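Local structure of nudix Hydrolase, RenU (Mycolicibacterium smegmatis, 6UUF) at residues 9-12 against 16-19; 42-47 against 53-58; 128-133 against 138-143. The protein probably hydrolyses NADH or related nucleoside diphosphate-linked compounds, as a magnesium-dependent member of the Nudix hydrolase family. The protein carries 3 engineered substitutions. All blocks are in the same frame, centred on the assembly; numbering follows the deposited sequence.

Contacts 2 and 3 touch, and both reach the same sheet, their centres 9 Å apart, while contact 1 stands off at the far end of the molecule, its centre about 20 Å from that of contact 2 and 27 Å from that of contact 3. Strand 37-44 lies between strands 54-60 and 126-133 and so links contact 2 to the strand of contact 3: H43 N reaches E128 O at 2.8 Å and W54 O takes H143 N at 2.8 Å, both probably hydrogen-bonded. Segment 53-58 leads toward the loop and helix 67-79 of the Nudix box, where members of this family usually hold their magnesium. Contact 1 is a separate hairpin, about 9 Å from either at the nearest atoms.

Contact 1. Residues 9-12 against 16-19; sequences VMSE and RFWG
V9 and F17 face each other as a hydrogen-bonded pair in the short antiparallel beta hairpin made by strands 8-10 and 16-18. Two bonds close the pair: V9 N gives its hydrogen to F17 O at 2.7 Å, almost straight at 172°, and F17 N gives to V9 O at the same length but with more bend. V9 O has further company, since R16 CA lies 3.3 Å from V9 O in a CA-H...O contact and the F17 ring turns its edge to the oxygen, which lies in the ring plane.

One step along, M10 and R16 form the non-hydrogen-bonded pair, with side chains on the other face from V9 and F17. M10 leaves the backbone with CG anti to N, then folds at chi2 (67°) and chi3 (42°), which swings its methyl CE over to the partner strand, 3.6 Å from R16 CB. The R16 chain leads away from this spot, and its charged end meets W8 in a cation-pi contact.

On the V9 and F17 face, S11 CB touches the ring edge of F17 at CE1, 3.7 Å away. Both residues also rest on V97, and the F17 ring meets W105, so the hairpin packs against the long strands 87-98 and 104-113. Within its turn, S11 OG is hydrogen-bonded to A15 N.

Contact 2. Residues 42-47 against 53-58; sequences QHRAPW and TWALPG
T53 O receives the backbone N-H of R44, with R44 N 2.8 Å from T53 O, and R44 CG presses on the same oxygen at 3.0 Å, a tight fit. Further along, Q42 and A55 make a hydrogen-bonded antiparallel pair, Q42 N to A55 O and A55 N to Q42 O, both 2.9 Å. Q42 O is approached twice, by A55 N and by the CA hydrogen of W54 (3.2 Å from CA).

Between these bonds H43 and W54 form the non-hydrogen-bonded pair, and their rings meet. W54 has CG beside its own backbone N (chi1 -66°), which brings the indole back over the neighbouring strand. H43 CB sits over the six-membered ring, 3.5 Å from its centroid and only 8° off the normal, a clear CH-pi contact. The imidazole meets the five-membered ring obliquely, planes at 36°, with ND1 above the indole face near NE1, poorly aimed for a hydrogen bond.

On the face of Q42 and A55 the bent R44 chain sets the edge of its guanidinium group against A55 CB, 4.0 Å from R44 NE. That NE is buried without a partner in the model, and the pull of E125 on NH1 is long and weak. Q42 runs out extended, its NE2 bonded to S126.

This is the hairpin of strands 37-44 and 54-60 in the Nudix fold, its second arm carrying L56, P57 and G58 on toward the Nudix box.

Contact 3. Residues 128-133 against 138-143; sequences ELRWVL and ADLPLH
V132 and L140 reach toward each other tip to tip, and this apolar touch is the heart of a slight contact between strand 126-133 and the loop that follows it. One methyl of the leucine, CD1, sits against both valine methyls, 4.0 Å from V132 CG2 and 4.1 Å from V132 CG1. L140 holds CG beside its backbone N (chi1 -62°) and runs on extended, which carries CD1 across to V132. The backbones stay well apart, with V132 CA and L140 CA 9.5 Å from each other. V132 also rests on V137 of the intervening turn.

The charged element lies within the strand. E128 and R130, two residues apart and pointing to the same side, form a side-on salt bridge, each carboxylate oxygen meeting a different nitrogen. R130 NE to E128 OE2 is the shorter and straighter bond, 2.9 Å and 167°, with the oxygen close to the guanidinium plane. R130 NH2 to E128 OE1 is longer, 3.1 Å, and more bent, the oxygen tilted 30° out of that plane. Held at two points, the guanidinium group is restrained from turning about its long axis. Its third nitrogen, NH1, comes within 4.2 Å of L140 CD2, a loose contact of leucine methyl with charged group. Both E128 and R130 also touch W54 of the adjoining hairpin.

Capping forms the third kind of interaction. H143 is the N-cap of helix 144-158, its ND1 making a weak hydrogen bond to G145 N. P141, two residues earlier, rests on W54. The contact thus joins the edge of the central sheet to the loop entering the C-terminal helix, one of the helices that flank the sheet in the Nudix alpha-beta-alpha sandwich.

Contact 1. Residues 9-12 against 16-19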
loop_
_atom_site.group_PDB
_atom_site.type_symbol
_atom_site.label_atom_id
_atom_site.label_comp_id
_atom_site.label_asym_id
_atom_site.label_seq_id
_atom_site.Cartn_x
_atom_site.Cartn_y
_atom_site.Cartn_z
ATOM N N VAL A 9 17.019 -7.012 -6.058
ATOM C CA VAL A 9 16.850 -8.434 -6.321
ATOM C C VAL A 9 16.606 -8.616 -7.819
ATOM O O VAL A 9 15.766 -7.907 -8.417
ATOM C CB VAL A 9 15.682 -8.971 -5.510
ATOM C CG1 VAL A 9 15.416 -10.462 -5.820
ATOM C CG2 VAL A 9 15.955 -8.719 -4.024
ATOM N N MET A 10 17.339 -9.531 -8.435
ATOM C CA MET A 10 17.128 -9.874 -9.852
ATOM C C MET A 10 16.207 -11.089 -10.016
ATOM O O MET A 10 16.507 -12.152 -9.508
ATOM C CB MET A 10 18.469 -10.197 -10.536
ATOM C CG MET A 10 18.332 -10.486 -12.050
ATOM S SD MET A 10 17.824 -9.096 -13.076
ATOM C CE MET A 10 18.827 -7.791 -12.334
ATOM N N SER A 11 15.137 -10.952 -10.779
ATOM C CA SER A 11 14.242 -12.098 -11.023
ATOM C C SER A 11 14.833 -13.168 -11.928
ATOM O O SER A 11 15.780 -12.915 -12.686
ATOM C CB SER A 11 12.917 -11.645 -11.643
ATOM O OG SER A 11 13.039 -11.225 -12.997
ATOM N N GLU A 12 14.213 -14.342 -11.874
ATOM C CA GLU A 12 14.391 -15.379 -12.884
ATOM C C GLU A 12 14.193 -14.860 -14.308
ATOM O O GLU A 12 15.024 -15.117 -15.148
ATOM C CB GLU A 12 13.446 -16.552 -12.621
ATOM C CG GLU A 12 13.839 -17.397 -11.414
ATOM C CD GLU A 12 12.952 -18.622 -11.234
ATOM O OE1 GLU A 12 11.843 -18.660 -11.823
ATOM O OE2 GLU A 12 13.358 -19.547 -10.487
ATOM N N ARG A 16 15.034 -6.358 -12.460
ATOM C CA ARG A 16 15.504 -6.082 -11.104
ATOM C C ARG A 16 14.364 -5.472 -10.332
ATOM O O ARG A 16 13.596 -4.771 -10.922
ATOM C CB ARG A 16 16.722 -5.160 -11.090
ATOM C CG ARG A 16 16.477 -3.750 -11.548
ATOM C CD ARG A 16 17.791 -2.985 -11.470
ATOM N NE ARG A 16 18.750 -3.299 -12.533
ATOM C CZ ARG A 16 20.020 -2.893 -12.528
ATOM N NH1 ARG A 16 20.516 -2.213 -11.496
ATOM N NH2 ARG A 16 20.812 -3.177 -13.541
ATOM N N PHE A 17 14.314 -5.740 -9.019
ATOM C CA PHE A 17 13.334 -5.217 -8.083
ATOM C C PHE A 17 14.071 -4.577 -6.939
ATOM O O PHE A 17 15.029 -5.162 -6.424
ATOM C CB PHE A 17 12.548 -6.360 -7.517
ATOM C CG PHE A 17 11.655 -7.021 -8.511
ATOM C CD1 PHE A 17 12.163 -7.928 -9.450
ATOM C CD2 PHE A 17 10.307 -6.723 -8.544
ATOM C CE1 PHE A 17 11.339 -8.507 -10.418
ATOM C CE2 PHE A 17 9.471 -7.337 -9.485
ATOM C CZ PHE A 17 9.994 -8.214 -10.443
ATOM N N TRP A 18 13.616 -3.417 -6.504
ATOM C CA TRP A 18 14.246 -2.739 -5.415
ATOM C C TRP A 18 13.847 -3.267 -4.037
ATOM O O TRP A 18 12.651 -3.378 -3.716
ATOM C CB TRP A 18 13.912 -1.274 -5.436
ATOM C CG TRP A 18 14.662 -0.599 -4.363
ATOM C CD1 TRP A 18 14.171 -0.142 -3.187
ATOM C CD2 TRP A 18 16.060 -0.363 -4.345
ATOM N NE1 TRP A 18 15.175 0.399 -2.444
ATOM C CE2 TRP A 18 16.354 0.268 -3.125
ATOM C CE3 TRP A 18 17.097 -0.622 -5.245
ATOM C CZ2 TRP A 18 17.630 0.684 -2.792
ATOM C CZ3 TRP A 18 18.357 -0.253 -4.915
ATOM C CH2 TRP A 18 18.627 0.403 -3.686
ATOM N N GLY A 19 14.851 -3.551 -3.211
ATOM C CA GLY A 19 14.616 -3.849 -1.807
ATOM C C GLY A 19 14.758 -5.326 -1.515
ATOM O O GLY A 19 13.878 -6.152 -1.819
#

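Contact 2. Residues 42-47 against 53-58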
loop_
_atom_site.group_PDB
_atom_site.type_symbol
_atom_site.label_atom_id
_atom_site.label_comp_id
_atom_site.label_asym_id
_atom_site.label_seq_id
_atom_site.Cartn_x
_atom_site.Cartn_y
_atom_site.Cartn_z
ATOM N N GLN A 42 -2.566 7.137 -3.053
ATOM C CA GLN A 42 -1.510 8.043 -3.383
ATOM C C GLN A 42 -1.362 8.139 -4.905
ATOM O O GLN A 42 -1.249 7.117 -5.589
ATOM C CB GLN A 42 -0.212 7.539 -2.776
ATOM C CG GLN A 42 0.922 8.536 -2.862
ATOM C CD GLN A 42 2.230 7.896 -2.492
ATOM O OE1 GLN A 42 2.572 6.832 -3.008
ATOM N NE2 GLN A 42 2.980 8.547 -1.615
ATOM N N HIS A 43 -1.397 9.382 -5.396
ATOM C CA HIS A 43 -1.133 9.695 -6.798
ATOM C C HIS A 43 0.366 9.898 -6.954
ATOM O O HIS A 43 0.957 10.764 -6.292
ATOM C CB HIS A 43 -1.847 10.962 -7.185
ATOM C CG HIS A 43 -1.786 11.259 -8.652
ATOM N ND1 HIS A 43 -2.129 10.336 -9.617
ATOM C CD2 HIS A 43 -1.438 12.386 -9.320
ATOM C CE1 HIS A 43 -1.992 10.878 -10.815
ATOM N NE2 HIS A 43 -1.573 12.121 -10.663
ATOM N N ARG A 44 0.983 9.132 -7.834
ATOM C CA ARG A 44 2.430 9.071 -7.842
ATOM C C ARG A 44 2.927 10.264 -8.682
ATOM O O ARG A 44 2.444 10.487 -9.806
ATOM C CB ARG A 44 2.906 7.716 -8.380
ATOM C CG ARG A 44 2.169 6.489 -7.792
ATOM C CD ARG A 44 2.701 5.966 -6.481
ATOM N NE ARG A 44 3.381 4.689 -6.709
ATOM C CZ ARG A 44 4.693 4.512 -6.868
ATOM N NH1 ARG A 44 5.559 5.539 -6.815
ATOM N NH2 ARG A 44 5.151 3.277 -7.086
ATOM N N ALA A 45 3.825 11.068 -8.108
ATOM C CA ALA A 45 4.433 12.197 -8.852
ATOM C C ALA A 45 5.170 11.635 -10.085
ATOM O O ALA A 45 5.876 10.653 -9.925
ATOM C CB ALA A 45 5.396 12.969 -7.950
ATOM N N PRO A 46 4.968 12.203 -11.305
ATOM C CA PRO A 46 5.717 11.809 -12.546
ATOM C C PRO A 46 7.222 11.466 -12.441
ATOM O O PRO A 46 7.669 10.511 -13.102
ATOM C CB PRO A 46 5.482 13.007 -13.477
ATOM C CG PRO A 46 4.053 13.370 -13.146
ATOM C CD PRO A 46 3.840 13.090 -11.663
ATOM N N TRP A 47 7.969 12.203 -11.598
ATOM C CA TRP A 47 9.383 11.869 -11.329
ATOM C C TRP A 47 9.641 10.567 -10.565
ATOM O O TRP A 47 10.776 10.122 -10.553
ATOM C CB TRP A 47 10.157 13.016 -10.649
ATOM C CG TRP A 47 9.627 13.563 -9.346
ATOM C CD1 TRP A 47 8.977 14.751 -9.184
ATOM C CD2 TRP A 47 9.754 12.990 -8.024
ATOM N NE1 TRP A 47 8.664 14.946 -7.861
ATOM C CE2 TRP A 47 9.124 13.887 -7.122
ATOM C CE3 TRP A 47 10.317 11.806 -7.519
ATOM C CZ2 TRP A 47 9.036 13.641 -5.724
ATOM C CZ3 TRP A 47 10.231 11.551 -6.111
ATOM C CH2 TRP A 47 9.599 12.484 -5.237
ATOM N N THR A 53 0.153 7.446 -11.892
ATOM C CA THR A 53 -0.831 6.425 -11.493
ATOM C C THR A 53 -1.071 6.474 -10.009
ATOM O O THR A 53 -0.336 7.124 -9.276
ATOM C CB THR A 53 -0.373 5.019 -11.886
ATOM O OG1 THR A 53 0.845 4.723 -11.195
ATOM C CG2 THR A 53 -0.173 4.914 -13.417
ATOM N N TRP A 54 -2.096 5.743 -9.590
ATOM C CA TRP A 54 -2.522 5.663 -8.187
ATOM C C TRP A 54 -2.130 4.327 -7.595
ATOM O O TRP A 54 -2.257 3.290 -8.249
ATOM C CB TRP A 54 -4.045 5.826 -8.087
ATOM C CG TRP A 54 -4.535 7.164 -8.488
ATOM C CD1 TRP A 54 -4.820 7.600 -9.762
ATOM C CD2 TRP A 54 -4.748 8.273 -7.626
ATOM N NE1 TRP A 54 -5.232 8.906 -9.721
ATOM C CE2 TRP A 54 -5.200 9.343 -8.425
ATOM C CE3 TRP A 54 -4.604 8.467 -6.248
ATOM C CZ2 TRP A 54 -5.521 10.591 -7.894
ATOM C CZ3 TRP A 54 -4.942 9.704 -5.705
ATOM C CH2 TRP A 54 -5.395 10.756 -6.528
ATOM N N ALA A 55 -1.665 4.340 -6.360
ATOM C CA ALA A 55 -1.297 3.068 -5.670
ATOM C C ALA A 55 -1.343 3.326 -4.188
ATOM O O ALA A 55 -1.881 4.369 -3.776
ATOM C CB ALA A 55 0.071 2.577 -6.118
ATOM N N LEU A 56 -0.837 2.383 -3.388
ATOM C CA LEU A 56 -0.857 2.539 -1.934
ATOM C C LEU A 56 0.420 3.236 -1.542
ATOM O O LEU A 56 1.430 3.022 -2.196
ATOM C CB LEU A 56 -0.946 1.213 -1.263
ATOM C CG LEU A 56 -2.076 0.298 -1.772
ATOM C CD1 LEU A 56 -1.941 -1.072 -1.140
ATOM C CD2 LEU A 56 -3.440 0.893 -1.475
ATOM N N PRO A 57 0.383 4.066 -0.480
ATOM C CA PRO A 57 1.643 4.535 0.087
ATOM C C PRO A 57 2.388 3.340 0.646
ATOM O O PRO A 57 1.771 2.475 1.299
ATOM C CB PRO A 57 1.236 5.453 1.234
ATOM C CG PRO A 57 -0.237 5.351 1.367
ATOM C CD PRO A 57 -0.749 4.318 0.414
ATOM N N GLY A 58 3.656 3.230 0.285
ATOM C CA GLY A 58 4.428 2.061 0.671
ATOM C C GLY A 58 5.909 2.333 0.523
ATOM O O GLY A 58 6.306 3.374 0.057
#

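Contact 3. Residues 128-133 against 138-143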
loop_
_atom_site.group_PDB
_atom_site.type_symbol
_atom_site.label_atom_id
_atom_site.label_comp_id
_atom_site.label_asym_id
_atom_site.label_seq_id
_atom_site.Cartn_x
_atom_site.Cartn_y
_atom_site.Cartn_z
ATOM N N GLU A 128 -0.670 13.822 -4.793
ATOM C CA GLU A 128 -1.901 13.952 -4.054
ATOM C C GLU A 128 -2.126 12.635 -3.257
ATOM O O GLU A 128 -1.593 11.552 -3.576
ATOM C CB GLU A 128 -3.070 14.287 -5.022
ATOM C CG GLU A 128 -4.349 14.818 -4.357
ATOM C CD GLU A 128 -5.610 14.667 -5.214
ATOM O OE1 GLU A 128 -5.515 14.647 -6.462
ATOM O OE2 GLU A 128 -6.714 14.577 -4.630
ATOM N N LEU A 129 -2.834 12.788 -2.161
ATOM C CA LEU A 129 -3.473 11.698 -1.465
ATOM C C LEU A 129 -4.957 11.965 -1.485
ATOM O O LEU A 129 -5.406 13.095 -1.268
ATOM C CB LEU A 129 -3.005 11.649 -0.043
ATOM C CG LEU A 129 -1.561 11.223 0.083
ATOM C CD1 LEU A 129 -0.960 11.939 1.287
ATOM C CD2 LEU A 129 -1.523 9.700 0.172
ATOM N N ARG A 130 -5.723 10.909 -1.719
ATOM C CA ARG A 130 -7.138 11.049 -1.828
ATOM C C ARG A 130 -7.866 9.815 -1.277
ATOM O O ARG A 130 -7.493 8.645 -1.546
ATOM C CB ARG A 130 -7.474 11.262 -3.297
ATOM C CG ARG A 130 -8.812 11.939 -3.488
ATOM C CD ARG A 130 -9.269 11.776 -4.921
ATOM N NE ARG A 130 -8.635 12.729 -5.841
ATOM C CZ ARG A 130 -8.735 12.686 -7.175
ATOM N NH1 ARG A 130 -9.419 11.709 -7.823
ATOM N NH2 ARG A 130 -8.136 13.633 -7.868
ATOM N N TRP A 131 -8.885 10.106 -0.480
ATOM C CA TRP A 131 -9.791 9.103 -0.007
ATOM C C TRP A 131 -10.699 8.764 -1.155
ATOM O O TRP A 131 -11.267 9.667 -1.762
ATOM C CB TRP A 131 -10.553 9.628 1.188
ATOM C CG TRP A 131 -9.719 9.653 2.419
ATOM C CD1 TRP A 131 -9.126 10.748 3.003
ATOM C CD2 TRP A 131 -9.363 8.528 3.215
ATOM N NE1 TRP A 131 -8.441 10.362 4.122
ATOM C CE2 TRP A 131 -8.563 9.015 4.287
ATOM C CE3 TRP A 131 -9.651 7.143 3.137
ATOM C CZ2 TRP A 131 -8.028 8.171 5.272
ATOM C CZ3 TRP A 131 -9.146 6.303 4.116
ATOM C CH2 TRP A 131 -8.335 6.819 5.183
ATOM N N VAL A 132 -10.809 7.485 -1.484
ATOM C CA VAL A 132 -11.565 7.043 -2.690
ATOM C C VAL A 132 -12.518 5.936 -2.274
ATOM O O VAL A 132 -12.119 4.968 -1.654
ATOM C CB VAL A 132 -10.626 6.510 -3.775
ATOM C CG1 VAL A 132 -11.380 5.929 -4.980
ATOM C CG2 VAL A 132 -9.693 7.625 -4.228
ATOM N N LEU A 133 -13.792 6.077 -2.573
ATOM C CA LEU A 133 -14.732 4.992 -2.273
ATOM C C LEU A 133 -14.212 3.687 -2.887
ATOM O O LEU A 133 -13.749 3.704 -4.013
ATOM C CB LEU A 133 -16.136 5.311 -2.772
ATOM C CG LEU A 133 -16.843 6.398 -1.959
ATOM C CD1 LEU A 133 -18.085 6.904 -2.688
ATOM C CD2 LEU A 133 -17.201 5.909 -0.577
ATOM N N ALA A 138 -11.186 1.247 -8.839
ATOM C CA ALA A 138 -10.865 0.702 -10.175
ATOM C C ALA A 138 -11.186 1.625 -11.338
ATOM O O ALA A 138 -10.801 1.346 -12.473
ATOM C CB ALA A 138 -11.607 -0.601 -10.380
ATOM N N ASP A 139 -11.923 2.702 -11.079
ATOM C CA ASP A 139 -12.126 3.746 -12.098
ATOM C C ASP A 139 -10.874 4.529 -12.383
ATOM O O ASP A 139 -10.739 5.069 -13.465
ATOM C CB ASP A 139 -13.202 4.745 -11.688
ATOM C CG ASP A 139 -14.581 4.096 -11.413
ATOM O OD1 ASP A 139 -14.913 3.009 -11.954
ATOM O OD2 ASP A 139 -15.322 4.702 -10.619
ATOM N N LEU A 140 -9.940 4.580 -11.431
ATOM C CA LEU A 140 -8.735 5.392 -11.571
ATOM C C LEU A 140 -7.660 4.692 -12.377
ATOM O O LEU A 140 -7.666 3.479 -12.466
ATOM C CB LEU A 140 -8.178 5.739 -10.188
ATOM C CG LEU A 140 -9.139 6.567 -9.328
ATOM C CD1 LEU A 140 -8.594 6.613 -7.920
ATOM C CD2 LEU A 140 -9.291 7.978 -9.849
ATOM N N PRO A 141 -6.723 5.472 -12.954
ATOM C CA PRO A 141 -5.527 4.907 -13.580
ATOM C C PRO A 141 -4.601 4.372 -12.508
ATOM O O PRO A 141 -3.954 5.142 -11.803
ATOM C CB PRO A 141 -4.909 6.111 -14.330
ATOM C CG PRO A 141 -5.387 7.316 -13.584
ATOM C CD PRO A 141 -6.693 6.963 -12.940
ATOM N N LEU A 142 -4.614 3.065 -12.326
ATOM C CA LEU A 142 -3.931 2.437 -11.207
ATOM C C LEU A 142 -2.535 2.014 -11.608
ATOM O O LEU A 142 -2.277 1.659 -12.769
ATOM C CB LEU A 142 -4.710 1.209 -10.706
ATOM C CG LEU A 142 -6.089 1.456 -10.083
ATOM C CD1 LEU A 142 -6.710 0.156 -9.586
ATOM C CD2 LEU A 142 -6.027 2.485 -8.962
ATOM N N HIS A 143 -1.631 2.028 -10.630
ATOM C CA HIS A 143 -0.337 1.373 -10.794
ATOM C C HIS A 143 -0.606 -0.084 -11.277
ATOM O O HIS A 143 -1.420 -0.775 -10.683
ATOM C CB HIS A 143 0.407 1.382 -9.456
ATOM C CG HIS A 143 1.774 0.787 -9.541
ATOM N ND1 HIS A 143 1.985 -0.563 -9.691
ATOM C CD2 HIS A 143 2.998 1.360 -9.554
ATOM C CE1 HIS A 143 3.277 -0.805 -9.769
ATOM N NE2 HIS A 143 3.916 0.348 -9.701
#